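Local coordinates for protein type II 3-hydroxyacyl-CoA dehydrogenase (Thermus thermophilus, PDB 1UAY) that probably catalyses the NAD-dependent oxidation of 3-hydroxyacyl-CoA to 3-ketoacyl-CoA in fatty acid beta-oxidation, as a short-chain dehydrogenase with a Rossmann fold, at residues V30-R35 with I42-D47; E52-A57 with F106-L111; A65-V70 with W114-N119. All blocks are in the same frame, centred on the assembly; numbering follows the deposited sequence. Where two conformers were deposited one is given.

Contact 1 of 3, residues V30-R35 with I42-D47; sequences VVLDLR and IYVEGD. With ADN (adenosine), chain C.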
loop_
_atom_site.group_PDB
_atom_site.type_symbol
_atom_site.label_atom_id
_atom_site.label_comp_id
_atom_site.label_asym_id
_atom_site.label_seq_id
_atom_site.Cartn_x
_atom_site.Cartn_y
_atom_site.Cartn_z
ATOM N N VAL A 30 -18.720 28.484 -1.204
ATOM C CA VAL A 30 -18.016 29.362 -0.287
ATOM C C VAL A 30 -16.562 28.913 -0.278
ATOM O O VAL A 30 -16.270 27.722 -0.138
ATOM C CB VAL A 30 -18.557 29.266 1.153
ATOM C CG1 VAL A 30 -17.647 30.047 2.101
ATOM C CG2 VAL A 30 -19.969 29.821 1.213
ATOM N N VAL A 31 -15.658 29.867 -0.450
ATOM C CA VAL A 31 -14.231 29.592 -0.438
ATOM C C VAL A 31 -13.623 30.089 0.867
ATOM O O VAL A 31 -13.936 31.190 1.318
ATOM C CB VAL A 31 -13.510 30.321 -1.602
ATOM C CG1 VAL A 31 -11.999 30.293 -1.387
ATOM C CG2 VAL A 31 -13.866 29.670 -2.929
ATOM N N LEU A 32 -12.787 29.262 1.490
ATOM C CA LEU A 32 -12.068 29.662 2.695
ATOM C C LEU A 32 -10.610 29.650 2.259
ATOM O O LEU A 32 -10.083 28.616 1.845
ATOM C CB LEU A 32 -12.268 28.676 3.850
ATOM C CG LEU A 32 -11.377 28.967 5.069
ATOM C CD1 LEU A 32 -11.635 30.378 5.595
ATOM C CD2 LEU A 32 -11.636 27.935 6.156
ATOM N N ASP A 33 -9.964 30.804 2.336
ATOM C CA ASP A 33 -8.575 30.925 1.914
ATOM C C ASP A 33 -8.004 32.177 2.568
ATOM O O ASP A 33 -8.755 33.064 2.980
ATOM C CB ASP A 33 -8.532 31.052 0.384
ATOM C CG ASP A 33 -7.153 30.801 -0.199
ATOM O OD1 ASP A 33 -6.218 31.575 0.100
ATOM O OD2 ASP A 33 -7.010 29.831 -0.977
ATOM N N LEU A 34 -6.682 32.241 2.678
ATOM C CA LEU A 34 -6.035 33.404 3.273
ATOM C C LEU A 34 -6.232 34.617 2.375
ATOM O O LEU A 34 -6.160 35.756 2.831
ATOM C CB LEU A 34 -4.538 33.149 3.440
ATOM C CG LEU A 34 -4.119 32.066 4.432
ATOM C CD1 LEU A 34 -2.630 31.796 4.277
ATOM C CD2 LEU A 34 -4.447 32.506 5.849
ATOM N N ARG A 35 -6.483 34.360 1.096
ATOM C CA ARG A 35 -6.669 35.422 0.114
ATOM C C ARG A 35 -8.031 35.339 -0.556
ATOM O O ARG A 35 -8.660 34.284 -0.580
ATOM C CB ARG A 35 -5.604 35.312 -0.979
ATOM C CG ARG A 35 -4.175 35.183 -0.487
ATOM C CD ARG A 35 -3.258 34.830 -1.650
ATOM N NE ARG A 35 -1.847 34.804 -1.278
ATOM C CZ ARG A 35 -1.309 33.951 -0.413
ATOM N NH1 ARG A 35 -2.060 33.037 0.186
ATOM N NH2 ARG A 35 -0.010 34.010 -0.148
ATOM N N ILE A 42 -18.192 33.070 -3.200
ATOM C CA ILE A 42 -18.274 33.757 -1.922
ATOM C C ILE A 42 -16.941 33.513 -1.231
ATOM O O ILE A 42 -16.575 32.370 -0.962
ATOM C CB ILE A 42 -19.414 33.192 -1.060
ATOM C CG1 ILE A 42 -20.753 33.437 -1.757
ATOM C CG2 ILE A 42 -19.398 33.840 0.320
ATOM C CD1 ILE A 42 -21.911 32.679 -1.145
ATOM N N TYR A 43 -16.209 34.586 -0.956
ATOM C CA TYR A 43 -14.903 34.470 -0.323
ATOM C C TYR A 43 -14.894 34.807 1.154
ATOM O O TYR A 43 -15.287 35.903 1.558
ATOM C CB TYR A 43 -13.891 35.378 -1.028
ATOM C CG TYR A 43 -13.536 34.954 -2.432
ATOM C CD1 TYR A 43 -12.594 33.949 -2.666
ATOM C CD2 TYR A 43 -14.146 35.556 -3.532
ATOM C CE1 TYR A 43 -12.267 33.556 -3.963
ATOM C CE2 TYR A 43 -13.826 35.171 -4.832
ATOM C CZ TYR A 43 -12.887 34.172 -5.040
ATOM O OH TYR A 43 -12.574 33.799 -6.324
ATOM N N VAL A 44 -14.452 33.847 1.958
ATOM C CA VAL A 44 -14.315 34.044 3.386
ATOM C C VAL A 44 -12.810 33.975 3.603
ATOM O O VAL A 44 -12.176 32.950 3.336
ATOM C CB VAL A 44 -15.012 32.930 4.199
ATOM C CG1 VAL A 44 -14.728 33.117 5.684
ATOM C CG2 VAL A 44 -16.511 32.975 3.959
ATOM N N GLU A 45 -12.231 35.080 4.051
ATOM C CA GLU A 45 -10.799 35.125 4.284
ATOM C C GLU A 45 -10.486 34.615 5.676
ATOM O O GLU A 45 -10.977 35.141 6.672
ATOM C CB GLU A 45 -10.287 36.550 4.090
ATOM C CG GLU A 45 -10.409 37.007 2.648
ATOM C CD GLU A 45 -9.834 38.381 2.418
ATOM O OE1 GLU A 45 -10.444 39.369 2.878
ATOM O OE2 GLU A 45 -8.765 38.467 1.781
ATOM N N GLY A 46 -9.666 33.572 5.735
ATOM C CA GLY A 46 -9.318 32.985 7.010
ATOM C C GLY A 46 -8.284 31.886 6.882
ATOM O O GLY A 46 -7.869 31.528 5.779
ATOM N N ASP A 47 -7.906 31.335 8.030
ATOM C CA ASP A 47 -6.884 30.301 8.137
ATOM C C ASP A 47 -7.498 28.966 8.580
ATOM O O ASP A 47 -8.169 28.907 9.609
ATOM C CB ASP A 47 -5.851 30.779 9.165
ATOM C CG ASP A 47 -4.564 29.989 9.128
ATOM O OD1 ASP A 47 -4.628 28.748 9.089
ATOM O OD2 ASP A 47 -3.481 30.615 9.155
HETATM O "O5'" ADN C . -3.533 25.183 -1.609
HETATM C "C5'" ADN C . -3.143 26.482 -2.061
HETATM C "C4'" ADN C . -4.244 27.445 -1.557
HETATM O "O4'" ADN C . -4.011 27.240 -0.125
HETATM C "C3'" ADN C . -3.687 28.860 -1.795
HETATM O "O3'" ADN C . -4.754 29.549 -2.485
HETATM C "C2'" ADN C . -3.415 29.495 -0.413
HETATM O "O2'" ADN C . -3.714 30.884 -0.275
HETATM C "C1'" ADN C . -4.153 28.499 0.492
HETATM N N9 ADN C . -3.730 28.423 1.902
HETATM C C8 ADN C . -2.419 28.162 2.380
HETATM N N7 ADN C . -2.306 28.122 3.678
HETATM C C5 ADN C . -3.609 28.359 4.124
HETATM C C6 ADN C . -4.221 28.445 5.448
HETATM N N6 ADN C . -3.521 28.293 6.575
HETATM N N1 ADN C . -5.594 28.703 5.527
HETATM C C2 ADN C . -6.342 28.868 4.386
HETATM N N3 ADN C . -5.872 28.803 3.092
HETATM C C4 ADN C . -4.503 28.549 3.037
HETATM O O HOH W 1 -11.248 33.734 0.539
#
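Val31 pairs with Ile42 and Val44 in the backbone ladder between parallel strands 30-33 and 42-45, whose axes approach to 4.7 Å; Asp33 and Gly46 extend it. Val31 N donates to Ile42 O (2.7 Å) and Val31 O accepts from Val44 N (2.8 Å); Asp33 N reaches Val44 O and Gly46 N reaches Asp33 O. A water joins Arg35 O to Val44 O, the second link weak.

The apolar contacts divide between the two faces of the sheet. On the face of Val30, Leu32, Ile42 and Val44, Val30 CG1 meets Val44 CG2 at 3.6 Å, next to helix 51-64. On the other, Val31 and the Tyr43 ring run side by side.

Strand 42-45 is outermost on this side of the parallel Rossmann sheet. The end of strand 30-33 and the loops that follow both strands supply part of the adenosine pocket; Ser12, Val48 and Ala73 add further bonds. The Asp33 carboxylate is swung toward the ribose by a chi1 of -164°, which sets CG opposite the backbone N: OD1 accepts from O2' of adenosine (2.6 Å) and OD2 from O3' (2.7 Å), as acidic residues here do in NAD-dependent relatives. OD1 also takes Arg35 N, closing an Asx turn, while Ala11 N donates to OD2.

Around the base, Leu34 CD1 packs on C5 of adenosine at 3.6 Å. Asp47 OD1 accepts from adenosine N6 (2.8 Å, 170° at the hydrogen) and is also bonded to Thr49 OG1.

Contact 2 of 3, residues E52-A57 with F106-L111; sequences EDVRRA and FNVLRL
A buried helix-helix contact joins Val54 and Arg55 to Leu111, where helices 51-64 and 91-116 lie next to each other along one side of the Rossmann sheet. The short segments cross at -45°, their axes 9.8 Å apart. Val54 fits between Asn107, Val108 and Leu111: its CG1 meets Leu111 CD1 at 3.6 Å, while CG2 lies 3.6 Å from Asn107 ND2, an amide nitrogen bonded to Val48 O.

Leu111 spreads its two methyls between partners. CD1 goes to Val54, and CD2 lies over one face of the Arg55 guanidinium, 3.5 Å from NH2 and offset toward the rim. The same CD2 sits over the centre of the Arg110 guanidinium. Arg110 holds Asn107 OD1 side-on through NE and NH2, both 2.9 Å from it and nearly in the guanidinium plane. A water accepts from Arg55 NH2 and Arg110 NH1, bridging two like charges 4.4 Å apart; Glu51, salt-bridged to Arg110 NH2, probably offsets them. Arg110 NH1 also donates to His89 O of the second subunit, whose Leu91 packs on Asn107 and Arg110 and whose Pro88 touches Leu111.

Toward the sheet, Val108 rests on Val70 and Ser72 of strand 67-72 and on Thr8 of strand 4-8.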
loop_
_atom_site.group_PDB
_atom_site.type_symbol
_atom_site.label_atom_id
_atom_site.label_comp_id
_atom_site.label_asym_id
_atom_site.label_seq_id
_atom_site.Cartn_x
_atom_site.Cartn_y
_atom_site.Cartn_z
ATOM N N GLU A 52 -12.011 29.286 14.635
ATOM C CA GLU A 52 -12.958 30.381 14.465
ATOM C C GLU A 52 -13.173 30.696 12.986
ATOM O O GLU A 52 -14.298 30.972 12.566
ATOM C CB GLU A 52 -12.477 31.640 15.195
ATOM C CG GLU A 52 -13.302 32.885 14.875
ATOM C CD GLU A 52 -12.865 34.105 15.665
ATOM O OE1 GLU A 52 -11.643 34.303 15.829
ATOM O OE2 GLU A 52 -13.747 34.873 16.111
ATOM N N ASP A 53 -12.101 30.646 12.200
ATOM C CA ASP A 53 -12.186 30.939 10.770
ATOM C C ASP A 53 -12.941 29.851 10.011
ATOM O O ASP A 53 -13.746 30.145 9.126
ATOM C CB ASP A 53 -10.783 31.105 10.177
ATOM C CG ASP A 53 -10.078 32.353 10.682
ATOM O OD1 ASP A 53 -8.894 32.550 10.332
ATOM O OD2 ASP A 53 -10.707 33.139 11.423
ATOM N N VAL A 54 -12.677 28.593 10.349
ATOM C CA VAL A 54 -13.362 27.496 9.685
ATOM C C VAL A 54 -14.844 27.535 10.055
ATOM O O VAL A 54 -15.711 27.350 9.198
ATOM C CB VAL A 54 -12.749 26.132 10.083
ATOM C CG1 VAL A 54 -13.527 24.996 9.437
ATOM C CG2 VAL A 54 -11.290 26.081 9.644
ATOM N N ARG A 55 -15.136 27.792 11.327
ATOM C CA ARG A 55 -16.525 27.863 11.771
ATOM C C ARG A 55 -17.276 28.978 11.043
ATOM O O ARG A 55 -18.447 28.818 10.696
ATOM C CB ARG A 55 -16.601 28.072 13.291
ATOM C CG ARG A 55 -16.311 26.805 14.094
ATOM C CD ARG A 55 -16.510 27.003 15.596
ATOM N NE ARG A 55 -16.566 25.717 16.292
ATOM C CZ ARG A 55 -15.638 25.258 17.128
ATOM N NH1 ARG A 55 -14.558 25.977 17.400
ATOM N NH2 ARG A 55 -15.786 24.064 17.686
ATOM N N ARG A 56 -16.602 30.099 10.795
ATOM C CA ARG A 56 -17.240 31.209 10.098
ATOM C C ARG A 56 -17.569 30.820 8.659
ATOM O O ARG A 56 -18.640 31.152 8.148
ATOM C CB ARG A 56 -16.332 32.442 10.107
ATOM C CG ARG A 56 -17.008 33.707 9.594
ATOM C CD ARG A 56 -16.313 34.956 10.116
ATOM N NE ARG A 56 -14.994 35.156 9.523
ATOM C CZ ARG A 56 -14.792 35.580 8.281
ATOM N NH1 ARG A 56 -15.827 35.852 7.494
ATOM N NH2 ARG A 56 -13.558 35.739 7.825
ATOM N N ALA A 57 -16.648 30.113 8.010
ATOM C CA ALA A 57 -16.841 29.678 6.630
ATOM C C ALA A 57 -17.949 28.630 6.514
ATOM O O ALA A 57 -18.757 28.673 5.585
ATOM C CB ALA A 57 -15.527 29.128 6.067
ATOM N N PHE A 106 -7.827 18.272 9.348
ATOM C CA PHE A 106 -8.606 17.657 10.418
ATOM C C PHE A 106 -9.596 18.673 10.984
ATOM O O PHE A 106 -10.739 18.338 11.309
ATOM C CB PHE A 106 -7.695 17.174 11.546
ATOM C CG PHE A 106 -8.441 16.532 12.682
ATOM C CD1 PHE A 106 -9.007 15.272 12.525
ATOM C CD2 PHE A 106 -8.602 17.194 13.896
ATOM C CE1 PHE A 106 -9.728 14.680 13.562
ATOM C CE2 PHE A 106 -9.323 16.608 14.939
ATOM C CZ PHE A 106 -9.886 15.349 14.768
ATOM N N ASN A 107 -9.147 19.919 11.094
ATOM C CA ASN A 107 -9.979 20.989 11.627
ATOM C C ASN A 107 -11.208 21.181 10.739
ATOM O O ASN A 107 -12.334 21.278 11.230
ATOM C CB ASN A 107 -9.148 22.278 11.712
ATOM C CG ASN A 107 -9.737 23.296 12.665
ATOM O OD1 ASN A 107 -10.381 22.943 13.653
ATOM N ND2 ASN A 107 -9.497 24.572 12.386
ATOM N N VAL A 108 -10.999 21.218 9.430
ATOM C CA VAL A 108 -12.104 21.385 8.498
ATOM C C VAL A 108 -13.041 20.178 8.557
ATOM O O VAL A 108 -14.265 20.324 8.569
ATOM C CB VAL A 108 -11.571 21.569 7.059
ATOM C CG1 VAL A 108 -12.712 21.501 6.050
ATOM C CG2 VAL A 108 -10.846 22.906 6.955
ATOM N N LEU A 109 -12.466 18.984 8.620
ATOM C CA LEU A 109 -13.271 17.773 8.662
ATOM C C LEU A 109 -14.171 17.684 9.892
ATOM O O LEU A 109 -15.373 17.430 9.769
ATOM C CB LEU A 109 -12.363 16.543 8.584
ATOM C CG LEU A 109 -13.063 15.183 8.511
ATOM C CD1 LEU A 109 -12.244 14.238 7.645
ATOM C CD2 LEU A 109 -13.261 14.625 9.906
ATOM N N ARG A 110 -13.606 17.900 11.076
ATOM C CA ARG A 110 -14.394 17.804 12.305
ATOM C C ARG A 110 -15.485 18.871 12.400
ATOM O O ARG A 110 -16.605 18.583 12.832
ATOM C CB ARG A 110 -13.477 17.892 13.537
ATOM C CG ARG A 110 -12.985 19.295 13.840
ATOM C CD ARG A 110 -11.911 19.358 14.925
ATOM N NE ARG A 110 -11.562 20.756 15.170
ATOM C CZ ARG A 110 -11.993 21.478 16.200
ATOM N NH1 ARG A 110 -12.782 20.942 17.122
ATOM N NH2 ARG A 110 -11.679 22.764 16.275
ATOM N N LEU A 111 -15.166 20.093 11.986
ATOM C CA LEU A 111 -16.120 21.192 12.060
ATOM C C LEU A 111 -17.221 21.089 11.013
ATOM O O LEU A 111 -18.394 21.331 11.311
ATOM C CB LEU A 111 -15.381 22.531 11.945
ATOM C CG LEU A 111 -14.438 22.808 13.123
ATOM C CD1 LEU A 111 -13.654 24.080 12.869
ATOM C CD2 LEU A 111 -15.239 22.921 14.416
HETATM O O HOH W 2 -13.987 22.562 19.312
#

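Contact 3 of 3, residues A65-V70 with W114-N119; sequences APLFAV and WAMREN
Met116 crosses Leu67 obliquely where the end of helix 91-116 meets the start of strand 67-72. The methionine sends its chain toward the strand, a course set by a chi1 of -70° that puts CG opposite the carbonyl carbon; CG runs past the Leu67 side chain, and SD lies 3.8 Å from Leu67 CG. A bend at chi3 (-74°) then carries the methyl along the strand, bringing CE to 3.8 Å from Val70 CG2. Because Met116 also has a second conformer, the positions of SD and CE, and so these two contacts, are less certain. The Leu67 side chain also packs against Val58 and Ala61 of helix 51-64, and Met116 touches Ile130 of strand 128-133.

Asn119 reaches the strand beside the methionine. Its backbone N bonds to Met116 O in a type I turn, and its ND2 gives Leu67 O a short but weak bond of 2.7 Å, bent to 126° at the hydrogen. The stronger partner of ND2 is Arg127 O. At the other end of the amide, OD1 accepts from a water at 2.7 Å, which in turn takes Leu67 N at 3.0 Å.

The Asn119 amide thus meets both polar backbone atoms of Leu67, O by a weak direct bond and N through water, probably helping to satisfy them at the buried start of the strand.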
loop_
_atom_site.group_PDB
_atom_site.type_symbol
_atom_site.label_atom_id
_atom_site.label_comp_id
_atom_site.label_asym_id
_atom_site.label_seq_id
_atom_site.Cartn_x
_atom_site.Cartn_y
_atom_site.Cartn_z
ATOM N N ALA A 65 -27.307 27.482 1.736
ATOM C CA ALA A 65 -28.081 26.261 1.523
ATOM C C ALA A 65 -27.430 25.150 2.347
ATOM O O ALA A 65 -26.316 25.311 2.845
ATOM C CB ALA A 65 -28.075 25.890 0.041
ATOM N N PRO A 66 -28.117 24.008 2.511
ATOM C CA PRO A 66 -27.525 22.918 3.296
ATOM C C PRO A 66 -26.157 22.514 2.744
ATOM O O PRO A 66 -26.004 22.276 1.544
ATOM C CB PRO A 66 -28.565 21.807 3.176
ATOM C CG PRO A 66 -29.853 22.573 3.045
ATOM C CD PRO A 66 -29.481 23.663 2.074
ATOM N N LEU A 67 -25.169 22.452 3.630
ATOM C CA LEU A 67 -23.801 22.104 3.248
ATOM C C LEU A 67 -23.662 20.625 2.910
ATOM O O LEU A 67 -23.853 19.767 3.769
ATOM C CB LEU A 67 -22.832 22.466 4.376
ATOM C CG LEU A 67 -21.354 22.140 4.144
ATOM C CD1 LEU A 67 -20.846 22.870 2.904
ATOM C CD2 LEU A 67 -20.547 22.543 5.372
ATOM N N PHE A 68 -23.307 20.339 1.661
ATOM C CA PHE A 68 -23.162 18.964 1.201
ATOM C C PHE A 68 -21.730 18.592 0.830
ATOM O O PHE A 68 -21.231 17.542 1.240
ATOM C CB PHE A 68 -24.068 18.729 -0.014
ATOM C CG PHE A 68 -24.071 17.306 -0.502
ATOM C CD1 PHE A 68 -24.952 16.377 0.035
ATOM C CD2 PHE A 68 -23.177 16.892 -1.484
ATOM C CE1 PHE A 68 -24.945 15.051 -0.397
ATOM C CE2 PHE A 68 -23.159 15.568 -1.923
ATOM C CZ PHE A 68 -24.046 14.647 -1.378
ATOM N N ALA A 69 -21.067 19.447 0.056
ATOM C CA ALA A 69 -19.709 19.164 -0.394
ATOM C C ALA A 69 -18.652 19.997 0.300
ATOM O O ALA A 69 -18.742 21.223 0.349
ATOM C CB ALA A 69 -19.612 19.372 -1.903
ATOM N N VAL A 70 -17.647 19.318 0.839
ATOM C CA VAL A 70 -16.542 19.981 1.509
ATOM C C VAL A 70 -15.269 19.481 0.845
ATOM O O VAL A 70 -15.032 18.274 0.763
ATOM C CB VAL A 70 -16.496 19.637 3.013
ATOM C CG1 VAL A 70 -15.327 20.352 3.674
ATOM C CG2 VAL A 70 -17.805 20.031 3.675
ATOM N N TRP A 114 -19.524 18.042 11.968
ATOM C CA TRP A 114 -20.421 18.349 13.079
ATOM C C TRP A 114 -21.589 19.205 12.587
ATOM O O TRP A 114 -22.742 18.966 12.951
ATOM C CB TRP A 114 -19.654 19.072 14.198
ATOM C CG TRP A 114 -20.503 19.453 15.383
ATOM C CD1 TRP A 114 -20.956 20.703 15.698
ATOM C CD2 TRP A 114 -21.026 18.573 16.388
ATOM N NE1 TRP A 114 -21.730 20.657 16.834
ATOM C CE2 TRP A 114 -21.791 19.362 17.277
ATOM C CE3 TRP A 114 -20.925 17.197 16.621
ATOM C CZ2 TRP A 114 -22.452 18.817 18.387
ATOM C CZ3 TRP A 114 -21.584 16.654 17.723
ATOM C CH2 TRP A 114 -22.337 17.465 18.590
ATOM N N ALA A 115 -21.291 20.189 11.744
ATOM C CA ALA A 115 -22.318 21.084 11.214
ATOM C C ALA A 115 -23.293 20.415 10.246
ATOM O O ALA A 115 -24.443 20.845 10.122
ATOM C CB ALA A 115 -21.652 22.278 10.534
ATOM N N MET A 116 -22.838 19.364 9.569
ATOM C CA MET A 116 -23.663 18.652 8.592
ATOM C C MET A 116 -24.417 17.460 9.174
ATOM O O MET A 116 -25.275 16.885 8.504
ATOM C CB MET A 116 -22.791 18.121 7.444
ATOM C CG MET A 116 -22.206 19.165 6.505
ATOM S SD MET A 116 -21.501 18.408 5.012
ATOM C CE MET A 116 -19.995 17.699 5.669
ATOM N N ARG A 117 -24.116 17.103 10.417
ATOM C CA ARG A 117 -24.704 15.915 11.031
ATOM C C ARG A 117 -26.221 15.800 11.097
ATOM O O ARG A 117 -26.742 14.690 11.205
ATOM C CB ARG A 117 -24.110 15.704 12.424
ATOM C CG ARG A 117 -24.726 16.554 13.511
ATOM C CD ARG A 117 -23.983 16.366 14.822
ATOM N NE ARG A 117 -24.702 16.963 15.942
ATOM C CZ ARG A 117 -24.903 18.267 16.098
ATOM N NH1 ARG A 117 -24.430 19.130 15.206
ATOM N NH2 ARG A 117 -25.597 18.705 17.138
ATOM N N GLU A 118 -26.929 16.923 11.040
ATOM C CA GLU A 118 -28.387 16.886 11.085
ATOM C C GLU A 118 -29.010 17.208 9.727
ATOM O O GLU A 118 -30.213 17.445 9.624
ATOM C CB GLU A 118 -28.921 17.856 12.145
ATOM C CG GLU A 118 -28.412 17.579 13.555
ATOM C CD GLU A 118 -29.091 18.443 14.599
ATOM O OE1 GLU A 118 -29.467 19.584 14.269
ATOM O OE2 GLU A 118 -29.239 17.990 15.751
ATOM N N ASN A 119 -28.191 17.220 8.682
ATOM C CA ASN A 119 -28.690 17.492 7.337
ATOM C C ASN A 119 -29.708 16.444 6.911
ATOM O O ASN A 119 -29.538 15.258 7.186
ATOM C CB ASN A 119 -27.569 17.414 6.296
ATOM C CG ASN A 119 -26.696 18.645 6.245
ATOM O OD1 ASN A 119 -26.970 19.664 6.876
ATOM N ND2 ASN A 119 -25.628 18.554 5.464
HETATM O O HOH W 3 -26.032 22.202 6.454
#

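In the fold
Contact 1 closes first along the chain; 52-57 and 65-70 then both come before 106-111 and 114-119, so contacts 2 and 3 interleave. Contact 1 supplies part of the adenosine pocket; contact 2 lies 12 Å away, centre to centre, and touches it where Asp53 OD1 receives Asp47 N (2.8 Å), tying helix 51-64 to the loop that binds the adenine. The Val54 side chain of contact 2 is about 7 Å from the adenosine, and the Val70 side chain of contact 3 about 12 Å. Contacts 2 and 3, also 12 Å apart between centres, share helix 91-116 and meet at Val108 CG1 and Val70 CG1 (3.7 Å). Both reach the second subunit, whereas no other protein chain of the assembly touches contact 1.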